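Local coordinates for protein S-adenosyl-L-methionine methyl transferase (Ruegeria pomeroyi DSS-3, PDB 3IHT) that binds S-adenosylmethionine in a Rossmann-like fold and probably transfers its methyl group to an acceptor substrate, at residues G64-V69 with E84-L89; H111-G116 with V144-M149; K121-A126 with R148-G153. All coordinates share one frame; numbering follows the deposited sequence.

Contact 1: residues G64-V69 with E84-L89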
loop_
_atom_site.group_PDB
_atom_site.type_symbol
_atom_site.label_atom_id
_atom_site.label_comp_id
_atom_site.label_asym_id
_atom_site.label_seq_id
_atom_site.Cartn_x
_atom_site.Cartn_y
_atom_site.Cartn_z
ATOM N N GLY A 64 5.845 -9.425 25.039
ATOM C CA GLY A 64 6.205 -8.928 26.373
ATOM C C GLY A 64 6.291 -7.417 26.579
ATOM O O GLY A 64 6.893 -6.953 27.570
ATOM N N ARG A 65 5.706 -6.664 25.644
ATOM C CA ARG A 65 5.577 -5.207 25.724
ATOM C C ARG A 65 4.188 -4.821 25.244
ATOM O O ARG A 65 3.610 -5.490 24.384
ATOM C CB ARG A 65 6.611 -4.528 24.825
ATOM C CG ARG A 65 8.004 -4.566 25.376
ATOM C CD ARG A 65 8.979 -3.868 24.420
ATOM N NE ARG A 65 9.551 -4.800 23.445
ATOM C CZ ARG A 65 10.366 -4.431 22.473
ATOM N NH1 ARG A 65 10.649 -3.153 22.307
ATOM N NH2 ARG A 65 10.891 -5.345 21.652
ATOM N N GLU A 66 3.670 -3.740 25.809
ATOM C CA GLU A 66 2.389 -3.154 25.415
ATOM C C GLU A 66 2.609 -2.337 24.157
ATOM O O GLU A 66 3.728 -1.834 23.939
ATOM C CB GLU A 66 1.832 -2.230 26.526
ATOM C CG GLU A 66 1.735 -2.856 27.915
ATOM C CD GLU A 66 0.803 -2.097 28.877
ATOM O OE1 GLU A 66 1.106 -0.942 29.248
ATOM O OE2 GLU A 66 -0.224 -2.685 29.294
ATOM N N ILE A 67 1.566 -2.188 23.348
ATOM C CA ILE A 67 1.618 -1.287 22.176
ATOM C C ILE A 67 0.521 -0.226 22.381
ATOM O O ILE A 67 -0.653 -0.581 22.512
ATOM C CB ILE A 67 1.402 -1.977 20.829
ATOM C CG1 ILE A 67 2.399 -3.130 20.598
ATOM C CG2 ILE A 67 1.458 -0.897 19.662
ATOM C CD1 ILE A 67 1.937 -4.176 19.538
ATOM N N TYR A 68 0.898 1.051 22.477
ATOM C CA TYR A 68 -0.061 2.160 22.492
ATOM C C TYR A 68 -0.121 2.811 21.113
ATOM O O TYR A 68 0.927 3.041 20.450
ATOM C CB TYR A 68 0.295 3.211 23.530
ATOM C CG TYR A 68 0.118 2.760 24.933
ATOM C CD1 TYR A 68 1.105 2.007 25.548
ATOM C CD2 TYR A 68 -1.061 3.019 25.639
ATOM C CE1 TYR A 68 0.938 1.557 26.851
ATOM C CE2 TYR A 68 -1.242 2.537 26.928
ATOM C CZ TYR A 68 -0.224 1.818 27.515
ATOM O OH TYR A 68 -0.333 1.333 28.796
ATOM N N VAL A 69 -1.353 3.087 20.674
ATOM C CA VAL A 69 -1.640 3.641 19.370
ATOM C C VAL A 69 -2.129 5.066 19.511
ATOM O O VAL A 69 -3.067 5.329 20.256
ATOM C CB VAL A 69 -2.705 2.757 18.614
ATOM C CG1 VAL A 69 -3.096 3.395 17.305
ATOM C CG2 VAL A 69 -2.181 1.371 18.366
ATOM N N GLU A 84 -9.396 0.078 23.552
ATOM C CA GLU A 84 -9.544 1.430 24.070
ATOM C C GLU A 84 -8.452 1.816 25.087
ATOM O O GLU A 84 -7.951 2.955 25.025
ATOM C CB GLU A 84 -10.957 1.631 24.668
ATOM C CG GLU A 84 -11.301 3.052 24.981
ATOM C CD GLU A 84 -11.530 3.894 23.718
ATOM O OE1 GLU A 84 -11.885 3.326 22.670
ATOM O OE2 GLU A 84 -11.313 5.133 23.769
ATOM N N ALA A 85 -8.049 0.873 25.953
ATOM C CA ALA A 85 -7.065 1.173 27.011
ATOM C C ALA A 85 -5.692 1.526 26.427
ATOM O O ALA A 85 -4.945 2.249 27.058
ATOM C CB ALA A 85 -6.933 -0.002 28.020
ATOM N N GLN A 86 -5.423 1.056 25.221
ATOM C CA GLN A 86 -4.157 1.286 24.525
ATOM C C GLN A 86 -4.268 2.298 23.401
ATOM O O GLN A 86 -3.319 2.482 22.640
ATOM C CB GLN A 86 -3.564 -0.020 24.041
ATOM C CG GLN A 86 -2.737 -0.736 25.150
ATOM C CD GLN A 86 -3.624 -1.405 26.109
ATOM O OE1 GLN A 86 -4.472 -2.190 25.709
ATOM N NE2 GLN A 86 -3.477 -1.087 27.389
ATOM N N LEU A 87 -5.412 2.970 23.315
ATOM C CA LEU A 87 -5.603 4.040 22.354
ATOM C C LEU A 87 -5.399 5.383 23.046
ATOM O O LEU A 87 -5.983 5.639 24.088
ATOM C CB LEU A 87 -6.998 3.941 21.782
ATOM C CG LEU A 87 -7.454 5.048 20.868
ATOM C CD1 LEU A 87 -6.566 5.122 19.580
ATOM C CD2 LEU A 87 -8.958 4.847 20.542
ATOM N N ILE A 88 -4.562 6.214 22.443
ATOM C CA ILE A 88 -4.335 7.588 22.866
ATOM C C ILE A 88 -4.887 8.457 21.767
ATOM O O ILE A 88 -4.245 8.701 20.715
ATOM C CB ILE A 88 -2.835 7.833 23.157
ATOM C CG1 ILE A 88 -2.413 6.948 24.329
ATOM C CG2 ILE A 88 -2.590 9.360 23.522
ATOM C CD1 ILE A 88 -0.913 6.839 24.602
ATOM N N LEU A 89 -6.107 8.906 21.986
ATOM C CA LEU A 89 -6.879 9.557 20.947
ATOM C C LEU A 89 -6.665 11.067 20.958
ATOM O O LEU A 89 -6.735 11.717 22.010
ATOM C CB LEU A 89 -8.369 9.225 21.127
ATOM C CG LEU A 89 -9.328 9.768 20.070
ATOM C CD1 LEU A 89 -9.247 8.967 18.809
ATOM C CD2 LEU A 89 -10.772 9.778 20.619
#
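Q86 lays its aliphatic stem against the ring of Y68 where strand 67-71 meets strand 87-89, the outermost strand on that side of the chain's sheet. Followed outward, the glutamine changes company at each atom. Its CB rests on the backbone of the neighbouring strand, 3.3 Å from I67 O. CG stays near that carbonyl and also lies over one face of the tyrosine ring, 4.2 Å from the Y68 ring centroid and only 16° off the ring normal, a CH-pi contact displaced toward the rim. The chain then bends at chi2 (78°), which turns the amide toward E66. In the modelled conformer of E66, one of two, Q86 NE2 comes no nearer than 4.1 Å to E66 OE2, a loose approach. In this conformer the carboxylate is used instead by Y68, whose OH donates to E66 OE1 (2.7 Å) from above the carboxylate plane. I88 comes to the same ring obliquely, its CD1 4.0 Å from Y68 CD2, and F103 of helix 92-103 meets it as well. A leucine in place of Y68 would probably leave Q86 CG without its aromatic face and remove the hydroxyl that E66 OE1 accepts in one of its conformers. Beneath these side chains the backbones pair as parallel strands, as expected in a Rossmann-like sheet. V69 N donates to Q86 O (2.8 Å, 170°), and I88 N donates to V69 O across an equal gap, so V69 is gripped through both its amide and its carbonyl. The chemistry is thus divided: main-chain bonds fix the register of this edge, while the tyrosine joins a buried apolar patch to the stem of Q86 and, in one conformer, to the carboxylate of E66.

Contact 2: residues H111-G116 with V144-M149. With SAM (S-adenosylmethionine), chain C.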
loop_
_atom_site.group_PDB
_atom_site.type_symbol
_atom_site.label_atom_id
_atom_site.label_comp_id
_atom_site.label_asym_id
_atom_site.label_seq_id
_atom_site.Cartn_x
_atom_site.Cartn_y
_atom_site.Cartn_z
ATOM N N HIS A 111 7.304 4.135 16.543
ATOM C CA HIS A 111 7.150 3.992 15.100
ATOM C C HIS A 111 6.206 5.056 14.574
ATOM O O HIS A 111 5.089 5.194 15.105
ATOM C CB HIS A 111 6.585 2.615 14.714
ATOM C CG HIS A 111 6.294 2.504 13.249
ATOM N ND1 HIS A 111 5.056 2.151 12.746
ATOM C CD2 HIS A 111 7.090 2.725 12.171
ATOM C CE1 HIS A 111 5.101 2.196 11.421
ATOM N NE2 HIS A 111 6.318 2.565 11.049
ATOM N N ALA A 112 6.640 5.814 13.566
ATOM C CA ALA A 112 5.800 6.817 12.936
ATOM C C ALA A 112 5.653 6.569 11.447
ATOM O O ALA A 112 6.644 6.424 10.722
ATOM C CB ALA A 112 6.345 8.250 13.212
ATOM N N ASP A 113 4.400 6.547 10.994
ATOM C CA ASP A 113 4.058 6.521 9.580
ATOM C C ASP A 113 2.870 7.499 9.423
ATOM O O ASP A 113 1.725 7.099 9.262
ATOM C CB ASP A 113 3.678 5.082 9.161
ATOM C CG ASP A 113 3.388 4.936 7.677
ATOM O OD1 ASP A 113 3.990 5.677 6.845
ATOM O OD2 ASP A 113 2.511 4.056 7.326
ATOM N N LEU A 114 3.166 8.778 9.613
ATOM C CA LEU A 114 2.170 9.832 9.732
ATOM C C LEU A 114 1.921 10.577 8.416
ATOM O O LEU A 114 1.012 11.433 8.345
ATOM C CB LEU A 114 2.609 10.825 10.819
ATOM C CG LEU A 114 2.610 10.244 12.245
ATOM C CD1 LEU A 114 3.710 10.935 13.146
ATOM C CD2 LEU A 114 1.211 10.368 12.842
ATOM N N GLY A 115 2.697 10.254 7.381
ATOM C CA GLY A 115 2.632 10.983 6.129
ATOM C C GLY A 115 1.355 10.792 5.346
ATOM O O GLY A 115 0.736 9.715 5.389
ATOM N N GLY A 116 0.955 11.844 4.635
ATOM C CA GLY A 116 -0.134 11.785 3.678
ATOM C C GLY A 116 0.451 11.848 2.277
ATOM O O GLY A 116 1.601 11.475 2.053
ATOM N N VAL A 144 11.645 4.562 14.622
ATOM C CA VAL A 144 11.576 4.197 13.197
ATOM C C VAL A 144 10.508 5.074 12.540
ATOM O O VAL A 144 9.378 5.175 13.040
ATOM C CB VAL A 144 11.212 2.724 13.000
ATOM C CG1 VAL A 144 11.024 2.361 11.514
ATOM C CG2 VAL A 144 12.248 1.821 13.685
ATOM N N SER A 145 10.884 5.718 11.441
ATOM C CA SER A 145 9.977 6.632 10.761
ATOM C C SER A 145 10.035 6.466 9.251
ATOM O O SER A 145 11.044 6.127 8.709
ATOM C CB SER A 145 10.363 8.086 11.071
ATOM O OG SER A 145 9.350 9.001 10.584
ATOM N N SER A 146 8.903 6.721 8.589
ATOM C CA SER A 146 8.861 6.773 7.148
ATOM C C SER A 146 9.177 8.181 6.627
ATOM O O SER A 146 9.139 8.400 5.416
ATOM C CB SER A 146 7.508 6.266 6.627
ATOM O OG SER A 146 6.419 6.807 7.355
ATOM N N ASP A 147 9.537 9.112 7.535
ATOM C CA ASP A 147 10.040 10.446 7.186
ATOM C C ASP A 147 11.401 10.672 7.861
ATOM O O ASP A 147 11.564 10.323 9.022
ATOM C CB ASP A 147 9.085 11.512 7.779
ATOM C CG ASP A 147 7.641 11.460 7.207
ATOM O OD1 ASP A 147 7.541 11.733 5.994
ATOM O OD2 ASP A 147 6.646 11.198 7.980
ATOM N N ARG A 148 12.351 11.274 7.154
ATOM C CA ARG A 148 13.573 11.758 7.769
ATOM C C ARG A 148 13.282 12.711 8.945
ATOM O O ARG A 148 12.448 13.593 8.812
ATOM C CB ARG A 148 14.438 12.485 6.768
ATOM C CG ARG A 148 15.789 12.866 7.367
ATOM C CD ARG A 148 16.647 13.620 6.417
ATOM N NE ARG A 148 16.924 12.828 5.230
ATOM C CZ ARG A 148 17.947 11.983 5.071
ATOM N NH1 ARG A 148 18.829 11.753 6.039
ATOM N NH2 ARG A 148 18.059 11.335 3.906
HETATM N N MSE A 149 13.954 12.504 10.081
HETATM C CA MSE A 149 13.628 13.214 11.298
HETATM C C MSE A 149 14.705 14.241 11.636
HETATM O O MSE A 149 15.759 14.276 11.008
HETATM C CB MSE A 149 13.432 12.228 12.445
HETATM C CG MSE A 149 12.394 11.184 12.177
HETATM SE SE MSE A 149 10.574 11.884 11.800
HETATM C CE MSE A 149 10.021 12.151 13.626
HETATM N N SAM C . 1.072 2.754 9.303
HETATM C CA SAM C . -0.378 2.603 8.940
HETATM C C SAM C . -0.662 1.211 8.326
HETATM O O SAM C . -1.800 0.894 7.900
HETATM O OXT SAM C . 0.295 0.419 8.152
HETATM C CB SAM C . -0.878 3.749 8.037
HETATM C CG SAM C . -0.985 5.127 8.729
HETATM S SD SAM C . -1.702 6.445 7.649
HETATM C CE SAM C . -0.365 6.526 6.414
HETATM C "C5'" SAM C . -1.367 7.913 8.715
HETATM C "C4'" SAM C . -2.215 8.022 9.974
HETATM O "O4'" SAM C . -1.646 9.048 10.816
HETATM C "C3'" SAM C . -3.675 8.417 9.725
HETATM O "O3'" SAM C . -4.591 7.503 10.330
HETATM C "C2'" SAM C . -3.797 9.829 10.290
HETATM O "O2'" SAM C . -5.082 10.232 10.803
HETATM C "C1'" SAM C . -2.723 9.804 11.366
HETATM N N9 SAM C . -2.268 11.167 11.746
HETATM C C8 SAM C . -1.657 12.094 10.921
HETATM N N7 SAM C . -1.379 13.208 11.647
HETATM C C5 SAM C . -1.810 13.015 12.917
HETATM C C6 SAM C . -1.762 13.824 14.053
HETATM N N6 SAM C . -1.255 15.079 14.011
HETATM N N1 SAM C . -2.262 13.296 15.230
HETATM C C2 SAM C . -2.818 12.037 15.315
HETATM N N3 SAM C . -2.877 11.241 14.170
HETATM C C4 SAM C . -2.365 11.727 13.003
HETATM O O HOH W 1 6.110 9.499 9.974
HETATM O O HOH W 2 5.052 9.196 6.703
#
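D113 and S146 face each other just beyond the carboxyl ends of two neighbouring parallel strands, and S146 OG donates to D113 OD1 over 2.7 Å. It arrives on the anti side of the carboxylate, 20° out of its plane. D113 has its CG anti to the backbone N (chi1 -176°), an orientation that carries the carboxylate out between the two partners of its oxygens: OD1 takes the serine, and OD2 accepts the amino group of S-adenosylmethionine, SAM N, at 2.8 Å. S146 is thus a second-shell residue that probably restrains the carboxylate of a first-shell one. Its OG sits between the backbone N and the carbonyl carbon (chi1 45°), from where it also receives a bond from a water, 2.8 Å from S146 OG, that is shared with G115 N and D147 OD2. A second water joins L114 N to the same D147 oxygen, so D147 reaches the backbone of L114 and G115 through these two waters. This is the usual place for cofactor binding in a Rossmann-like methyltransferase, where loops leaving the carboxyl ends of the parallel strands line the pocket. L114 lies along the ligand there, its CD2 3.7 Å from SAM N9, and G115 O comes within 3.5 Å of the methyl carbon, SAM CE. Farther back, the strands pair regularly: A112 N donates to V144 O, and S146 N donates to A112 O. On one face of the sheet H111 and V144 slant across each other, with H111 CD2 4.0 Å from V144 CG1, while ND1 of the same imidazole bonds to E46. On the face of A112 and S145, the methyl A112 CB lies 4.1 Å from S145 OG.

Contact 3: residues K121-A126 with R148-G153. With NI (nickel (II) ion), chain D.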
loop_
_atom_site.group_PDB
_atom_site.type_symbol
_atom_site.label_atom_id
_atom_site.label_comp_id
_atom_site.label_asym_id
_atom_site.label_seq_id
_atom_site.Cartn_x
_atom_site.Cartn_y
_atom_site.Cartn_z
ATOM N N LYS A 121 4.650 18.701 2.829
ATOM C CA LYS A 121 3.912 18.815 4.089
ATOM C C LYS A 121 4.445 17.735 5.036
ATOM O O LYS A 121 4.601 17.976 6.209
ATOM C CB LYS A 121 2.394 18.627 3.942
ATOM C CG LYS A 121 1.655 19.731 3.223
ATOM C CD LYS A 121 0.141 19.584 3.331
ATOM C CE LYS A 121 -0.576 20.764 2.687
ATOM N NZ LYS A 121 -2.078 20.574 2.665
ATOM N N ASN A 122 4.715 16.522 4.518
ATOM C CA ASN A 122 5.211 15.468 5.408
ATOM C C ASN A 122 6.521 15.847 6.096
ATOM O O ASN A 122 6.716 15.570 7.290
ATOM C CB ASN A 122 5.356 14.133 4.642
ATOM C CG ASN A 122 4.022 13.579 4.170
ATOM O OD1 ASN A 122 2.937 14.012 4.593
ATOM N ND2 ASN A 122 4.100 12.583 3.279
ATOM N N ASP A 123 7.421 16.468 5.343
ATOM C CA ASP A 123 8.713 16.878 5.855
ATOM C C ASP A 123 8.615 18.032 6.877
ATOM O O ASP A 123 9.296 18.021 7.918
ATOM C CB ASP A 123 9.635 17.226 4.728
ATOM C CG ASP A 123 10.929 17.836 5.207
ATOM O OD1 ASP A 123 11.751 17.154 5.857
ATOM O OD2 ASP A 123 11.149 19.029 4.950
ATOM N N ARG A 124 7.716 18.982 6.632
ATOM C CA ARG A 124 7.472 20.021 7.656
ATOM C C ARG A 124 6.923 19.437 8.970
ATOM O O ARG A 124 7.282 19.892 10.069
ATOM C CB ARG A 124 6.547 21.107 7.142
ATOM C CG ARG A 124 7.185 21.913 6.020
ATOM C CD ARG A 124 6.345 23.107 5.675
ATOM N NE ARG A 124 5.096 22.789 4.986
ATOM C CZ ARG A 124 4.955 22.658 3.668
ATOM N NH1 ARG A 124 5.985 22.719 2.845
ATOM N NH2 ARG A 124 3.748 22.473 3.169
ATOM N N PHE A 125 6.066 18.432 8.848
ATOM C CA PHE A 125 5.497 17.788 10.027
ATOM C C PHE A 125 6.533 16.969 10.779
ATOM O O PHE A 125 6.604 17.015 11.995
ATOM C CB PHE A 125 4.321 16.888 9.639
ATOM C CG PHE A 125 3.521 16.398 10.824
ATOM C CD1 PHE A 125 2.809 17.278 11.611
ATOM C CD2 PHE A 125 3.493 15.054 11.141
ATOM C CE1 PHE A 125 2.070 16.845 12.706
ATOM C CE2 PHE A 125 2.732 14.600 12.244
ATOM C CZ PHE A 125 2.031 15.489 13.019
ATOM N N ALA A 126 7.382 16.275 10.046
ATOM C CA ALA A 126 8.493 15.542 10.627
ATOM C C ALA A 126 9.393 16.497 11.454
ATOM O O ALA A 126 9.811 16.171 12.578
ATOM C CB ALA A 126 9.313 14.878 9.522
ATOM N N ARG A 148 12.351 11.274 7.154
ATOM C CA ARG A 148 13.573 11.758 7.769
ATOM C C ARG A 148 13.282 12.711 8.945
ATOM O O ARG A 148 12.448 13.593 8.812
ATOM C CB ARG A 148 14.438 12.485 6.768
ATOM C CG ARG A 148 15.789 12.866 7.367
ATOM C CD ARG A 148 16.647 13.620 6.417
ATOM N NE ARG A 148 16.924 12.828 5.230
ATOM C CZ ARG A 148 17.947 11.983 5.071
ATOM N NH1 ARG A 148 18.829 11.753 6.039
ATOM N NH2 ARG A 148 18.059 11.335 3.906
HETATM N N MSE A 149 13.954 12.504 10.081
HETATM C CA MSE A 149 13.628 13.214 11.298
HETATM C C MSE A 149 14.705 14.241 11.636
HETATM O O MSE A 149 15.759 14.276 11.008
HETATM C CB MSE A 149 13.432 12.228 12.445
HETATM C CG MSE A 149 12.394 11.184 12.177
HETATM SE SE MSE A 149 10.574 11.884 11.800
HETATM C CE MSE A 149 10.021 12.151 13.626
ATOM N N TYR A 150 14.406 15.101 12.602
ATOM C CA TYR A 150 15.257 16.198 12.974
ATOM C C TYR A 150 15.510 16.204 14.472
ATOM O O TYR A 150 15.017 17.072 15.197
ATOM C CB TYR A 150 14.559 17.496 12.557
ATOM C CG TYR A 150 14.364 17.661 11.052
ATOM C CD1 TYR A 150 13.298 17.081 10.397
ATOM C CD2 TYR A 150 15.243 18.454 10.301
ATOM C CE1 TYR A 150 13.109 17.240 9.036
ATOM C CE2 TYR A 150 15.046 18.635 8.944
ATOM C CZ TYR A 150 14.004 18.029 8.316
ATOM O OH TYR A 150 13.810 18.234 6.964
ATOM N N PHE A 151 16.256 15.213 14.948
ATOM C CA PHE A 151 16.493 15.012 16.369
ATOM C C PHE A 151 17.760 15.723 16.858
ATOM O O PHE A 151 18.631 16.036 16.060
ATOM C CB PHE A 151 16.618 13.519 16.677
ATOM C CG PHE A 151 15.354 12.753 16.471
ATOM C CD1 PHE A 151 14.192 13.126 17.152
ATOM C CD2 PHE A 151 15.304 11.671 15.616
ATOM C CE1 PHE A 151 12.995 12.410 16.977
ATOM C CE2 PHE A 151 14.117 10.946 15.467
ATOM C CZ PHE A 151 12.963 11.337 16.136
ATOM N N GLU A 152 17.819 15.987 18.156
ATOM C CA GLU A 152 18.986 16.647 18.778
ATOM C C GLU A 152 20.053 15.651 19.234
ATOM O O GLU A 152 21.256 15.890 19.077
ATOM C CB GLU A 152 18.517 17.442 20.003
ATOM C CG GLU A 152 17.735 18.683 19.689
ATOM C CD GLU A 152 18.604 19.779 19.127
ATOM O OE1 GLU A 152 19.861 19.639 19.110
ATOM O OE2 GLU A 152 18.035 20.805 18.716
ATOM N N GLY A 153 19.603 14.553 19.824
ATOM C CA GLY A 153 20.455 13.611 20.530
ATOM C C GLY A 153 20.466 12.198 19.966
ATOM O O GLY A 153 21.446 11.467 20.169
HETATM NI NI NI D . 18.942 22.374 18.001
HETATM O O HOH W 3 11.291 14.564 6.500
HETATM O O HOH W 4 20.713 22.200 16.231
#
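Y150 meets D123 of helix 119-133 hydroxyl first, the two side chains crossing at about a right angle; this helix joins two adjacent parallel strands, 107-112 and 141-145, in a beta-alpha-beta crossover of the Rossmann-like fold. The residues 148-153 belong to the loop that leaves the second of these strands and passes beside the helix. Packing is closest around A126, a buried alanine whose CB points at the loop. This methyl lies 3.5 Å from R148 O and 4.0 Å from M149 SE, the selenium of a selenomethionine whose chain, bent at chi2 and chi3, brings it back toward the helix. I129, S130 and I133 of the same helix also pack on M149. Next to A126, the Y150 ring passes obliquely by the backbone, with CD1 4.1 Å from A126 C. Toward the surface the contact thins to polar groups. With chi1 at 172°, the D123 side chain extends away from its own amide nitrogen and brings the carboxylate to the loop; there OD1 lies at the edge of the tyrosine ring, in its plane, and accepts Y150 OH at 2.6 Å through its syn lone pair. The carboxylate and ring planes are turned 51° apart. The same oxygen accepts a bond from a water that also donates to R148 O, bridging the helix to the loop backbone. R127 adds a cation-pi contact to the tyrosine. Beyond Y150 the loop leaves helix residues 121-126 behind, and at exposed E152 it carries a nickel ion, bound by OE2 at 1.9 Å and by one water at 2.5 Å.

From the N terminus, contact 1 comes first: it closes the short connection between residues 64-69 and 84-89 and sets one edge of the sheet. The chain then runs through helix 92-103 to strand 107-112, where contact 2 opens; contact 1 is therefore complete before either of the others begins. Contact 3 opens later, on helix 119-133, within the span of contact 2. Both end on the same part of the chain and share R148 and M149, but contact 3 runs on to G153, so the two spans overlap. They also touch, through G116 N and N122 OD1. Contacts 1 and 2 belong to one sheet, with centres 19 Å apart, while contact 3 ties the crossover helix to the loop.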